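Local atomic coordinates of nucleoporin NUP82 (PDB entry 5CWW), a protein that probably acts as a structural component of the nuclear pore complex and a docking partner for transport factors, here seen as its N-terminal beta-propeller domain. Residues Lys62-Gly67 with Asp115-Leu120; Thr111-Asp116 with Val131-Thr136; Thr194-Val199 with Asp220-Ala225; Ala255-Pro260 with Leu272-Thr277; Ala327-Glu332 with Ala448-Pro453. One frame throughout, in Å; residues are numbered along the deposited sequence.

In the fold
From the N terminus, contact 1 closes the first long loop, bringing strand 63-68 of one propeller sheet against the segment that enters the next. Contact 2 opens on residues 111-116 before contact 1 has closed, so the two cross in sequence; they share Asp115 and Asp116 and tie the linker to the second sheet. The others follow in series. Contact 3 binds the hairpin at 194-199 to the helix after strand 217-220, contact 4 pairs strands 254-258 and 272-276, and contact 5 spans the widest loop, from a helical insertion to residues 448-453. Leu221 and Val199 of contact 3 pack on Leu274 and Leu272 of contact 4, while Leu224 reaches Leu451 of contact 5.

Contact 1. Residues Lys62-Gly67 with Asp115-Leu120; sequences KQIRWG and DDIRQL
Ile64 and Ile117 form the centre of this contact, with CG1 of Ile64 3.7 Å from CD1 of Ile117. Both use the same conformation, CG1 beside the backbone N (chi1 -55° in Ile64 and -62° in Ile117) and the end of the chain extended, yet the two side chains cross at about a right angle, so a methyl end meets the flank of its partner. Further along, CD1 of Ile64 lies 4.0 Å from CD2 of Leu120, these two side chains sliding past each other in opposite directions. At the exposed end Lys62 runs straight as far as CE, which stands 3.9 Å from Asp115 N, and then bends at its last torsion (61°). That leaves its NZ 4.4 Å from Asp116 OD1, too far for a salt bridge but near enough for a probable mild attraction. Asp115 OD1 is occupied by Asp116 N at 2.6 Å, met on the anti side, somewhat out of the carboxylate plane. No hydrogen bond joins the segments. The apolar part lies where two sheets meet: Ile117 and Leu120 also touch Ala59 and Ile64 touches Phe57, both of strand 55-60, while all three pack on Val131 of strand 128-132.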
# COMPACT_ATOMS: atom_id res chain seq x y z
N LYS B 62 -19.62 7.67 -13.81
CA LYS B 62 -18.92 6.86 -14.80
C LYS B 62 -18.23 7.72 -15.86
O LYS B 62 -17.84 7.20 -16.91
CB LYS B 62 -19.90 5.89 -15.48
CG LYS B 62 -20.54 4.89 -14.54
CD LYS B 62 -21.46 3.94 -15.29
CE LYS B 62 -22.03 2.87 -14.38
NZ LYS B 62 -22.85 3.45 -13.27
N GLN B 63 -18.08 9.01 -15.60
CA GLN B 63 -17.42 9.91 -16.54
C GLN B 63 -16.39 10.80 -15.85
O GLN B 63 -16.48 11.04 -14.64
CB GLN B 63 -18.45 10.79 -17.26
CG GLN B 63 -19.21 11.74 -16.34
CD GLN B 63 -20.26 12.55 -17.08
OE1 GLN B 63 -20.64 12.22 -18.20
NE2 GLN B 63 -20.72 13.63 -16.45
N ILE B 64 -15.42 11.26 -16.62
CA ILE B 64 -14.39 12.17 -16.13
C ILE B 64 -14.52 13.53 -16.80
O ILE B 64 -14.47 13.63 -18.03
CB ILE B 64 -12.97 11.62 -16.37
CG1 ILE B 64 -12.83 10.21 -15.78
CG2 ILE B 64 -11.92 12.56 -15.78
CD1 ILE B 64 -11.54 9.51 -16.16
N ARG B 65 -14.70 14.57 -16.00
CA ARG B 65 -14.85 15.92 -16.53
C ARG B 65 -13.50 16.63 -16.57
O ARG B 65 -12.85 16.82 -15.54
CB ARG B 65 -15.86 16.72 -15.70
CG ARG B 65 -17.23 16.07 -15.69
CD ARG B 65 -18.25 16.84 -14.89
NE ARG B 65 -19.57 16.22 -14.98
CZ ARG B 65 -20.51 16.31 -14.05
NH1 ARG B 65 -20.30 17.02 -12.95
NH2 ARG B 65 -21.68 15.71 -14.23
N TRP B 66 -13.09 16.99 -17.78
CA TRP B 66 -11.77 17.54 -18.04
C TRP B 66 -11.84 19.05 -18.25
O TRP B 66 -12.69 19.54 -18.99
CB TRP B 66 -11.18 16.86 -19.28
CG TRP B 66 -9.81 17.30 -19.66
CD1 TRP B 66 -8.83 17.75 -18.83
CD2 TRP B 66 -9.27 17.34 -20.98
NE1 TRP B 66 -7.70 18.06 -19.56
CE2 TRP B 66 -7.95 17.82 -20.88
CE3 TRP B 66 -9.78 17.02 -22.25
CZ2 TRP B 66 -7.13 17.99 -22.00
CZ3 TRP B 66 -8.96 17.18 -23.35
CH2 TRP B 66 -7.65 17.66 -23.22
N GLY B 67 -10.94 19.79 -17.61
CA GLY B 67 -10.92 21.24 -17.76
C GLY B 67 -9.62 21.91 -17.34
O GLY B 67 -8.91 21.42 -16.46
N ASP B 115 -19.00 0.90 -12.97
CA ASP B 115 -19.37 1.37 -11.64
C ASP B 115 -18.73 2.73 -11.38
O ASP B 115 -17.82 3.14 -12.11
CB ASP B 115 -18.94 0.36 -10.57
CG ASP B 115 -19.77 0.46 -9.31
OD1 ASP B 115 -20.39 1.52 -9.07
OD2 ASP B 115 -19.80 -0.53 -8.54
N ASP B 116 -19.20 3.42 -10.35
CA ASP B 116 -18.70 4.75 -10.01
C ASP B 116 -17.19 4.75 -9.81
O ASP B 116 -16.64 3.88 -9.13
CB ASP B 116 -19.38 5.27 -8.74
CG ASP B 116 -20.87 5.51 -8.94
OD1 ASP B 116 -21.27 5.93 -10.05
OD2 ASP B 116 -21.63 5.28 -7.98
N ILE B 117 -16.52 5.72 -10.42
CA ILE B 117 -15.08 5.86 -10.26
C ILE B 117 -14.74 6.21 -8.82
O ILE B 117 -15.42 7.03 -8.19
CB ILE B 117 -14.52 6.94 -11.21
CG1 ILE B 117 -14.76 6.53 -12.66
CG2 ILE B 117 -13.02 7.15 -10.96
CD1 ILE B 117 -14.45 7.62 -13.67
N ARG B 118 -13.69 5.59 -8.29
CA ARG B 118 -13.28 5.79 -6.91
C ARG B 118 -11.97 6.56 -6.83
O ARG B 118 -11.79 7.39 -5.94
CB ARG B 118 -13.12 4.44 -6.20
CG ARG B 118 -14.43 3.68 -6.01
CD ARG B 118 -15.27 4.29 -4.91
NE ARG B 118 -16.53 3.57 -4.72
CZ ARG B 118 -16.66 2.45 -4.01
NH1 ARG B 118 -15.60 1.91 -3.41
NH2 ARG B 118 -17.84 1.88 -3.90
N GLN B 119 -11.06 6.29 -7.76
CA GLN B 119 -9.74 6.90 -7.74
C GLN B 119 -9.22 7.25 -9.13
O GLN B 119 -9.41 6.50 -10.09
CB GLN B 119 -8.73 5.97 -7.06
CG GLN B 119 -9.14 5.45 -5.70
CD GLN B 119 -7.99 4.78 -4.96
OE1 GLN B 119 -6.91 5.35 -4.85
NE2 GLN B 119 -8.22 3.57 -4.47
N LEU B 120 -8.57 8.41 -9.21
CA LEU B 120 -7.81 8.81 -10.39
C LEU B 120 -6.36 9.03 -9.98
O LEU B 120 -6.09 9.79 -9.06
CB LEU B 120 -8.38 10.09 -11.01
CG LEU B 120 -9.86 10.08 -11.40
CD1 LEU B 120 -10.28 11.46 -11.88
CD2 LEU B 120 -10.12 9.04 -12.47

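Contact 2. Residues Thr111-Asp116 with Val131-Thr136; sequences TPVADD and VLTSHT
Thr133 and Val113 supply most of the apolar packing. CG2 of Thr133 lies 3.9 Å from CB of Val113, the two side chains passing in opposite directions, and the same methyl sits 3.4 Å from the carbonyl O of Asp115. Val113 also approaches Val131, more loosely, with CG1 to CG1 at 4.3 Å.

No direct hydrogen bond crosses between the segments; a water does so instead. It donates to Asp116 O at 3.0 Å and accepts from Ser134 N at 3.2 Å, bridging the backbones of the two segments.

Within 131-136 a further set of polar bonds holds the turn 133-136 together. With chi1 at 62°, Thr133 places OG1 between its own backbone N and carbonyl carbon, where it accepts from Thr136 N at 2.8 Å (N-H...O angle 152°), and the same rotation aims CG2 at loop 111-116. Thr133 N bonds in turn to Thr136 O, and Ser134 OG meets His135 ND1 at the ring edge, in plane, at 3.0 Å. A valine in place of Thr133 would probably leave Thr136 N without its side-chain acceptor and the turn less firmly held.

The OG1 bond is an ST motif, here within the hairpin turn between strands 128-132 and 137-141 of a propeller sheet, against which loop 111-116, coming from the preceding sheet, is laid.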
# COMPACT_ATOMS: atom_id res chain seq x y z
N THR B 111 -16.31 7.18 -20.10
CA THR B 111 -15.44 6.04 -19.82
C THR B 111 -16.21 4.73 -19.96
O THR B 111 -17.44 4.73 -19.96
CB THR B 111 -14.85 6.13 -18.40
OG1 THR B 111 -15.85 5.77 -17.44
CG2 THR B 111 -14.35 7.54 -18.10
N PRO B 112 -15.49 3.61 -20.09
CA PRO B 112 -16.13 2.30 -20.20
C PRO B 112 -16.36 1.60 -18.86
O PRO B 112 -16.70 0.42 -18.85
CB PRO B 112 -15.13 1.51 -21.05
CG PRO B 112 -13.81 2.06 -20.64
CD PRO B 112 -14.04 3.53 -20.34
N VAL B 113 -16.18 2.31 -17.75
CA VAL B 113 -16.35 1.69 -16.43
C VAL B 113 -17.80 1.25 -16.23
O VAL B 113 -18.71 1.80 -16.84
CB VAL B 113 -15.94 2.64 -15.29
CG1 VAL B 113 -14.45 3.01 -15.41
CG2 VAL B 113 -16.83 3.89 -15.25
N ALA B 114 -17.99 0.26 -15.36
CA ALA B 114 -19.32 -0.28 -15.08
C ALA B 114 -19.81 0.12 -13.68
O ALA B 114 -20.90 -0.27 -13.27
CB ALA B 114 -19.31 -1.79 -15.21
N ASP B 115 -19.00 0.90 -12.97
CA ASP B 115 -19.37 1.37 -11.64
C ASP B 115 -18.73 2.73 -11.38
O ASP B 115 -17.82 3.14 -12.11
CB ASP B 115 -18.94 0.36 -10.57
CG ASP B 115 -19.77 0.46 -9.31
OD1 ASP B 115 -20.39 1.52 -9.07
OD2 ASP B 115 -19.80 -0.53 -8.54
N ASP B 116 -19.20 3.42 -10.35
CA ASP B 116 -18.70 4.75 -10.01
C ASP B 116 -17.19 4.75 -9.81
O ASP B 116 -16.64 3.88 -9.13
CB ASP B 116 -19.38 5.27 -8.74
CG ASP B 116 -20.87 5.51 -8.94
OD1 ASP B 116 -21.27 5.93 -10.05
OD2 ASP B 116 -21.63 5.28 -7.98
N VAL B 131 -7.53 4.77 -13.78
CA VAL B 131 -8.93 4.99 -13.42
C VAL B 131 -9.49 3.77 -12.69
O VAL B 131 -9.66 2.71 -13.28
CB VAL B 131 -9.80 5.28 -14.66
CG1 VAL B 131 -11.24 5.57 -14.26
CG2 VAL B 131 -9.22 6.44 -15.45
N LEU B 132 -9.78 3.94 -11.40
CA LEU B 132 -10.18 2.84 -10.54
C LEU B 132 -11.64 2.92 -10.10
O LEU B 132 -12.12 3.96 -9.67
CB LEU B 132 -9.30 2.79 -9.29
CG LEU B 132 -7.91 2.17 -9.41
CD1 LEU B 132 -7.01 3.00 -10.31
CD2 LEU B 132 -7.30 2.01 -8.03
N THR B 133 -12.33 1.79 -10.24
CA THR B 133 -13.59 1.57 -9.55
C THR B 133 -13.22 0.81 -8.27
O THR B 133 -12.05 0.80 -7.88
CB THR B 133 -14.59 0.77 -10.39
OG1 THR B 133 -14.05 -0.53 -10.69
CG2 THR B 133 -14.90 1.49 -11.69
N SER B 134 -14.19 0.18 -7.64
CA SER B 134 -13.90 -0.62 -6.46
C SER B 134 -13.03 -1.83 -6.80
O SER B 134 -12.18 -2.24 -6.01
CB SER B 134 -15.20 -1.08 -5.79
OG SER B 134 -16.04 -1.75 -6.70
N HIS B 135 -13.24 -2.39 -8.00
CA HIS B 135 -12.57 -3.63 -8.40
C HIS B 135 -11.80 -3.54 -9.72
O HIS B 135 -10.87 -4.32 -9.94
CB HIS B 135 -13.59 -4.76 -8.50
CG HIS B 135 -14.10 -5.25 -7.18
ND1 HIS B 135 -14.96 -4.51 -6.39
CD2 HIS B 135 -13.86 -6.39 -6.50
CE1 HIS B 135 -15.23 -5.18 -5.29
NE2 HIS B 135 -14.58 -6.33 -5.33
N THR B 136 -12.19 -2.61 -10.59
CA THR B 136 -11.63 -2.55 -11.93
C THR B 136 -10.61 -1.43 -12.09
O THR B 136 -10.61 -0.46 -11.33
CB THR B 136 -12.74 -2.36 -12.99
OG1 THR B 136 -13.35 -1.07 -12.83
CG2 THR B 136 -13.80 -3.44 -12.87
O HOH W 1 -17.20 1.33 -7.65

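Contact 3. Residues Thr194-Val199 with Asp220-Ala225; sequences TEDAIV and DLKKLA
Bends at chi3 (-58°) and chi4 (-55°) curl Lys222 back so that its NZ reaches Asp196 O at 2.8 Å, in the carbonyl plane. The same ammonium group makes a salt bridge to Asp220 OD1, also at 2.8 Å and on the syn side, so it clasps the hairpin turn to the helix start. Asp220 has CG anti to its backbone N (chi1 -170°), which lets OD1 accept from Lys222 N as well, at 3.1 Å; the two donors arrive from opposite faces of the carboxylate. OD2 takes a second salt bridge, from Lys223 NZ. Between the two backbones, Leu221 N donates to Ala197 O at 3.1 Å, and beside it Ile198 and Asp220 form an antiparallel, non-hydrogen-bonded pair. The apolar side is made by Leu221, whose CB lies 4.0 Å from Ala197 CB and CD1 3.8 Å from Val199 CG2. This packing continues onto Leu274 and Leu284 of the adjoining sheet. Thr194-Ala197 is a type I turn, and the positive phi of Ala197 fits a type I turn with a G1 bulge joining strands 189-194 and 198-203. Against it rests a side-chain N-cap, Asp220, where the last strand of the propeller sheet passes into helix 221-225.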
# COMPACT_ATOMS: atom_id res chain seq x y z
N THR B 194 -4.27 -5.13 -4.06
CA THR B 194 -5.64 -5.52 -3.72
C THR B 194 -5.78 -5.69 -2.21
O THR B 194 -4.79 -5.79 -1.49
CB THR B 194 -6.04 -6.83 -4.42
OG1 THR B 194 -5.08 -7.85 -4.12
CG2 THR B 194 -6.09 -6.63 -5.93
N GLU B 195 -7.03 -5.72 -1.74
CA GLU B 195 -7.32 -5.97 -0.33
C GLU B 195 -6.66 -7.24 0.20
O GLU B 195 -6.18 -7.27 1.33
CB GLU B 195 -8.83 -6.06 -0.09
CG GLU B 195 -9.53 -4.72 0.02
CD GLU B 195 -10.98 -4.86 0.45
OE1 GLU B 195 -11.58 -5.92 0.18
OE2 GLU B 195 -11.51 -3.92 1.07
N ASP B 196 -6.62 -8.28 -0.63
CA ASP B 196 -6.05 -9.55 -0.20
C ASP B 196 -4.54 -9.57 -0.42
O ASP B 196 -3.92 -10.62 -0.56
CB ASP B 196 -6.72 -10.73 -0.93
CG ASP B 196 -6.50 -10.70 -2.43
OD1 ASP B 196 -6.19 -9.63 -2.99
OD2 ASP B 196 -6.65 -11.77 -3.06
N ALA B 197 -3.95 -8.37 -0.45
CA ALA B 197 -2.50 -8.20 -0.37
C ALA B 197 -1.74 -8.88 -1.51
O ALA B 197 -0.70 -9.49 -1.28
CB ALA B 197 -1.99 -8.72 0.98
N ILE B 198 -2.26 -8.76 -2.72
CA ILE B 198 -1.52 -9.19 -3.90
C ILE B 198 -0.95 -7.96 -4.60
O ILE B 198 -1.69 -7.05 -4.98
CB ILE B 198 -2.39 -10.00 -4.86
CG1 ILE B 198 -2.89 -11.27 -4.16
CG2 ILE B 198 -1.59 -10.38 -6.10
CD1 ILE B 198 -4.04 -11.93 -4.86
N VAL B 199 0.37 -7.95 -4.75
CA VAL B 199 1.08 -6.84 -5.38
C VAL B 199 1.38 -7.20 -6.83
O VAL B 199 1.98 -8.25 -7.10
CB VAL B 199 2.38 -6.50 -4.64
CG1 VAL B 199 3.12 -5.35 -5.32
CG2 VAL B 199 2.09 -6.15 -3.18
N ASP B 220 2.02 -12.62 -3.97
CA ASP B 220 1.06 -12.84 -2.90
C ASP B 220 1.78 -12.67 -1.56
O ASP B 220 2.51 -13.56 -1.12
CB ASP B 220 0.44 -14.23 -3.00
CG ASP B 220 -0.74 -14.42 -2.06
OD1 ASP B 220 -0.91 -13.60 -1.13
OD2 ASP B 220 -1.50 -15.39 -2.26
N LEU B 221 1.58 -11.51 -0.93
CA LEU B 221 2.23 -11.20 0.34
C LEU B 221 1.90 -12.22 1.44
O LEU B 221 2.69 -12.42 2.36
CB LEU B 221 1.85 -9.80 0.80
CG LEU B 221 2.19 -8.67 -0.18
CD1 LEU B 221 1.81 -7.31 0.41
CD2 LEU B 221 3.65 -8.69 -0.57
N LYS B 222 0.74 -12.85 1.34
CA LYS B 222 0.31 -13.82 2.34
C LYS B 222 1.16 -15.09 2.27
O LYS B 222 1.42 -15.72 3.30
CB LYS B 222 -1.17 -14.16 2.16
CG LYS B 222 -2.09 -12.95 2.24
CD LYS B 222 -3.56 -13.34 2.21
CE LYS B 222 -3.92 -14.13 0.96
NZ LYS B 222 -3.56 -13.39 -0.29
N LYS B 223 1.60 -15.45 1.07
CA LYS B 223 2.53 -16.57 0.91
C LYS B 223 3.92 -16.14 1.36
O LYS B 223 4.59 -16.86 2.10
CB LYS B 223 2.58 -17.04 -0.55
CG LYS B 223 1.24 -17.50 -1.13
CD LYS B 223 1.44 -18.15 -2.50
CE LYS B 223 0.13 -18.58 -3.13
NZ LYS B 223 -0.60 -17.44 -3.78
N LEU B 224 4.34 -14.96 0.91
CA LEU B 224 5.66 -14.43 1.21
C LEU B 224 5.91 -14.25 2.70
O LEU B 224 7.01 -14.51 3.19
CB LEU B 224 5.85 -13.09 0.49
CG LEU B 224 7.18 -12.37 0.68
CD1 LEU B 224 8.33 -13.20 0.17
CD2 LEU B 224 7.13 -11.03 -0.03
N ALA B 225 4.88 -13.83 3.43
CA ALA B 225 5.01 -13.54 4.86
C ALA B 225 5.44 -14.78 5.64
O ALA B 225 6.16 -14.67 6.64
CB ALA B 225 3.71 -12.99 5.41

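Contact 4. Residues Ala255-Pro260 with Leu272-Thr277; sequences AAACFP and LWLAMT
A classic beta bulge sets Ala255 and Ala256 opposite the single residue Ala275, whose carbonyl O accepts two N-H groups: Ala255 N at 2.7 Å and Ala256 N at 3.2 Å, each in the carbonyl plane. Past the bulge the pairing becomes regular, the strand axes running 170° apart. Ala275 N returns a bond to Ala256 O, and Cys258 with Trp273 makes both bonds of a hydrogen-bonded pair; between them Ala257 and Leu274 form the non-hydrogen-bonded pair, Ala257 CB 4.0 Å from Leu274 CG. At the far end Leu272 CG swings to the side of its carbonyl carbon, and the turn at chi2 (65°) then sets CD1 over the centre of the Phe259 ring, a CH-pi contact 4.0 Å from the centroid and 9° off the normal. Pro260 sits at the Trp273 ring edge, its CD 4.1 Å from Trp273 CD1. At the bulge itself, Ala255 CB meets Thr277 CG2 at 3.6 Å, while Thr277 OG1 is held by Glu253. The pair starts a propeller sheet that strand 281-284 continues. Ala256, Cys258, Trp273 and Ala275 turn toward strand 389-395 of one neighbouring sheet, and Ala257 and Leu274 toward Val193 of strand 189-194 in another.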
# COMPACT_ATOMS: atom_id res chain seq x y z
N ALA B 255 -5.13 -1.64 3.49
CA ALA B 255 -5.85 -0.37 3.50
C ALA B 255 -5.30 0.54 2.41
O ALA B 255 -6.06 1.19 1.69
CB ALA B 255 -5.73 0.30 4.85
N ALA B 256 -3.98 0.59 2.28
CA ALA B 256 -3.34 1.42 1.26
C ALA B 256 -1.86 1.08 1.13
O ALA B 256 -1.26 0.49 2.02
CB ALA B 256 -3.51 2.90 1.58
N ALA B 257 -1.28 1.48 -0.00
CA ALA B 257 0.13 1.28 -0.26
C ALA B 257 0.69 2.50 -0.99
O ALA B 257 -0.04 3.19 -1.70
CB ALA B 257 0.36 0.03 -1.07
N CYS B 258 1.97 2.76 -0.80
CA CYS B 258 2.61 3.88 -1.48
C CYS B 258 4.10 3.65 -1.65
O CYS B 258 4.71 2.85 -0.93
CB CYS B 258 2.37 5.17 -0.70
SG CYS B 258 3.18 5.21 0.91
N PHE B 259 4.67 4.33 -2.63
CA PHE B 259 6.11 4.49 -2.73
C PHE B 259 6.47 5.80 -2.06
O PHE B 259 5.63 6.70 -1.97
CB PHE B 259 6.59 4.49 -4.18
CG PHE B 259 6.60 3.14 -4.82
CD1 PHE B 259 7.59 2.22 -4.50
CD2 PHE B 259 5.65 2.79 -5.76
CE1 PHE B 259 7.61 0.97 -5.08
CE2 PHE B 259 5.66 1.54 -6.35
CZ PHE B 259 6.65 0.62 -6.01
N PRO B 260 7.71 5.93 -1.57
CA PRO B 260 8.10 7.24 -1.07
C PRO B 260 8.00 8.31 -2.14
O PRO B 260 8.12 8.00 -3.33
CB PRO B 260 9.56 7.03 -0.63
CG PRO B 260 9.61 5.60 -0.25
CD PRO B 260 8.71 4.90 -1.24
N LEU B 272 8.35 -0.35 -1.43
CA LEU B 272 6.89 -0.26 -1.37
C LEU B 272 6.45 -0.41 0.08
O LEU B 272 6.81 -1.38 0.76
CB LEU B 272 6.23 -1.33 -2.23
CG LEU B 272 4.70 -1.31 -2.25
CD1 LEU B 272 4.18 -0.03 -2.89
CD2 LEU B 272 4.15 -2.54 -2.97
N TRP B 273 5.70 0.57 0.56
CA TRP B 273 5.17 0.57 1.91
C TRP B 273 3.69 0.21 1.89
O TRP B 273 2.96 0.65 1.00
CB TRP B 273 5.37 1.94 2.57
CG TRP B 273 6.78 2.22 2.97
CD1 TRP B 273 7.76 2.80 2.21
CD2 TRP B 273 7.38 1.96 4.25
NE1 TRP B 273 8.92 2.91 2.93
CE2 TRP B 273 8.72 2.40 4.18
CE3 TRP B 273 6.91 1.40 5.44
CZ2 TRP B 273 9.59 2.29 5.26
CZ3 TRP B 273 7.78 1.29 6.51
CH2 TRP B 273 9.11 1.74 6.41
N LEU B 274 3.25 -0.57 2.87
CA LEU B 274 1.85 -0.97 2.96
C LEU B 274 1.28 -0.81 4.36
O LEU B 274 1.97 -1.06 5.35
CB LEU B 274 1.68 -2.42 2.52
CG LEU B 274 2.14 -2.78 1.11
CD1 LEU B 274 3.56 -3.35 1.13
CD2 LEU B 274 1.17 -3.75 0.47
N ALA B 275 0.01 -0.43 4.41
CA ALA B 275 -0.72 -0.33 5.67
C ALA B 275 -1.97 -1.19 5.63
O ALA B 275 -2.79 -1.08 4.72
CB ALA B 275 -1.08 1.12 5.95
N MET B 276 -2.09 -2.07 6.62
CA MET B 276 -3.24 -2.96 6.75
C MET B 276 -4.30 -2.32 7.63
O MET B 276 -3.98 -1.53 8.52
CB MET B 276 -2.80 -4.29 7.36
CG MET B 276 -1.60 -4.93 6.67
SD MET B 276 -1.93 -5.42 4.97
CE MET B 276 -0.34 -6.09 4.50
N THR B 277 -5.56 -2.65 7.39
CA THR B 277 -6.65 -2.14 8.20
C THR B 277 -6.55 -2.68 9.63
O THR B 277 -7.14 -2.13 10.55
CB THR B 277 -8.03 -2.51 7.63
OG1 THR B 277 -8.14 -3.93 7.50
CG2 THR B 277 -8.24 -1.86 6.26

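Contact 5. Residues Ala327-Glu332 with Ala448-Pro453; sequences AQQQLE and AQWLPP
Gln329 reaches from its helix to the extended chain at Trp450 and Leu451. Its CB starts the contact, 3.7 Å from Trp450 CE3, with CG beside the backbone N and the rest of the chain extended, so that the side chain slides past the indole in the opposite direction. CD comes next, 3.9 Å from Trp450 CB. At the tip the two atoms part. OE1 accepts a weak hydrogen bond from Trp450 N at 3.3 Å; Trp450 O lies 3.2 Å from Gln329 OE1, but both are acceptors and no bond joins them. NE2 donates to Leu451 O at 3.0 Å, a bent bond that arrives above the carbonyl plane and not on a lone pair. The amide is turned 85° from the indole plane, and bonds to Trp450 N and Leu451 O, one from each end, probably limit its rotation. A leucine in place of Gln329 would probably leave Leu451 O and Trp450 N without these partners and hold residues 450-451 less firmly against the helix.

Gln330 NE2 meets Ala448 O more squarely, at 3.0 Å on a lone pair and 176°, and also bonds to Glu447; its CG packs 3.9 Å from Ala448 CB. Trp333, one turn further along the helix, meets the Trp450 ring obliquely.

Helices 298-315 and 321-338 are an insertion between the third and fourth strands of one propeller sheet. Neighbouring glutamines on the second helix hydrogen-bond to the main chain of an irregular loop between strands 437-441 and 469-476: side-chain-to-backbone docking of an insertion on a beta-propeller.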
# COMPACT_ATOMS: atom_id res chain seq x y z
N ALA B 327 24.32 -8.20 3.95
CA ALA B 327 25.37 -7.50 3.23
C ALA B 327 25.74 -8.26 1.96
O ALA B 327 25.93 -7.67 0.90
CB ALA B 327 26.60 -7.31 4.11
N GLN B 328 25.83 -9.58 2.08
CA GLN B 328 26.11 -10.45 0.94
C GLN B 328 25.05 -10.33 -0.15
O GLN B 328 25.38 -10.18 -1.33
CB GLN B 328 26.22 -11.91 1.40
CG GLN B 328 27.63 -12.33 1.76
CD GLN B 328 28.56 -12.36 0.56
OE1 GLN B 328 28.11 -12.24 -0.58
NE2 GLN B 328 29.85 -12.52 0.82
N GLN B 329 23.79 -10.41 0.24
CA GLN B 329 22.69 -10.36 -0.71
C GLN B 329 22.66 -9.03 -1.45
O GLN B 329 22.43 -8.99 -2.66
CB GLN B 329 21.35 -10.61 0.00
CG GLN B 329 21.13 -12.06 0.39
CD GLN B 329 19.82 -12.28 1.12
OE1 GLN B 329 19.27 -11.35 1.73
NE2 GLN B 329 19.30 -13.50 1.06
N GLN B 330 22.90 -7.94 -0.73
CA GLN B 330 22.92 -6.61 -1.33
C GLN B 330 24.09 -6.47 -2.30
O GLN B 330 23.96 -5.83 -3.34
CB GLN B 330 23.02 -5.54 -0.25
CG GLN B 330 21.73 -5.32 0.52
CD GLN B 330 21.81 -4.11 1.45
OE1 GLN B 330 22.83 -3.42 1.48
NE2 GLN B 330 20.74 -3.86 2.19
N LEU B 331 25.22 -7.05 -1.95
CA LEU B 331 26.40 -7.01 -2.82
C LEU B 331 26.16 -7.82 -4.09
O LEU B 331 26.60 -7.45 -5.17
CB LEU B 331 27.63 -7.53 -2.08
CG LEU B 331 28.92 -7.61 -2.88
CD1 LEU B 331 29.26 -6.26 -3.51
CD2 LEU B 331 30.06 -8.09 -2.00
N GLU B 332 25.44 -8.94 -3.94
CA GLU B 332 25.10 -9.78 -5.08
C GLU B 332 24.14 -9.04 -6.01
O GLU B 332 24.30 -9.08 -7.23
CB GLU B 332 24.48 -11.09 -4.59
CG GLU B 332 24.25 -12.12 -5.68
CD GLU B 332 23.79 -13.46 -5.13
OE1 GLU B 332 23.68 -13.58 -3.89
OE2 GLU B 332 23.55 -14.38 -5.93
N ALA B 448 17.38 -3.09 1.40
CA ALA B 448 17.16 -4.29 0.61
C ALA B 448 17.34 -5.54 1.45
O ALA B 448 18.37 -5.71 2.12
CB ALA B 448 18.10 -4.31 -0.57
N GLN B 449 16.35 -6.42 1.42
CA GLN B 449 16.44 -7.71 2.10
C GLN B 449 15.67 -8.79 1.35
O GLN B 449 14.60 -8.54 0.79
CB GLN B 449 15.93 -7.60 3.54
CG GLN B 449 16.82 -6.76 4.44
CD GLN B 449 16.51 -6.95 5.91
OE1 GLN B 449 16.09 -8.02 6.35
NE2 GLN B 449 16.71 -5.89 6.69
N TRP B 450 16.25 -9.99 1.35
CA TRP B 450 15.62 -11.17 0.78
C TRP B 450 15.62 -12.28 1.81
O TRP B 450 16.42 -12.27 2.75
CB TRP B 450 16.36 -11.64 -0.47
CG TRP B 450 16.35 -10.67 -1.62
CD1 TRP B 450 15.54 -10.71 -2.70
CD2 TRP B 450 17.21 -9.54 -1.79
NE1 TRP B 450 15.83 -9.66 -3.55
CE2 TRP B 450 16.85 -8.93 -3.01
CE3 TRP B 450 18.24 -8.98 -1.03
CZ2 TRP B 450 17.49 -7.79 -3.49
CZ3 TRP B 450 18.88 -7.84 -1.51
CH2 TRP B 450 18.50 -7.26 -2.73
N LEU B 451 14.72 -13.25 1.65
CA LEU B 451 14.77 -14.45 2.47
C LEU B 451 16.05 -15.22 2.17
O LEU B 451 16.66 -15.02 1.13
CB LEU B 451 13.55 -15.33 2.21
CG LEU B 451 12.22 -14.77 2.73
CD1 LEU B 451 11.05 -15.53 2.10
CD2 LEU B 451 12.16 -14.85 4.25
N PRO B 452 16.48 -16.09 3.10
CA PRO B 452 17.71 -16.86 2.88
C PRO B 452 17.63 -17.81 1.69
O PRO B 452 16.54 -18.20 1.29
CB PRO B 452 17.87 -17.66 4.18
CG PRO B 452 17.03 -16.96 5.18
CD PRO B 452 15.91 -16.33 4.43
N PRO B 453 18.79 -18.19 1.13
CA PRO B 453 18.82 -19.27 0.14
C PRO B 453 18.71 -20.63 0.84
O PRO B 453 18.97 -20.71 2.04
CB PRO B 453 20.18 -19.11 -0.53
CG PRO B 453 21.04 -18.50 0.53
CD PRO B 453 20.13 -17.61 1.34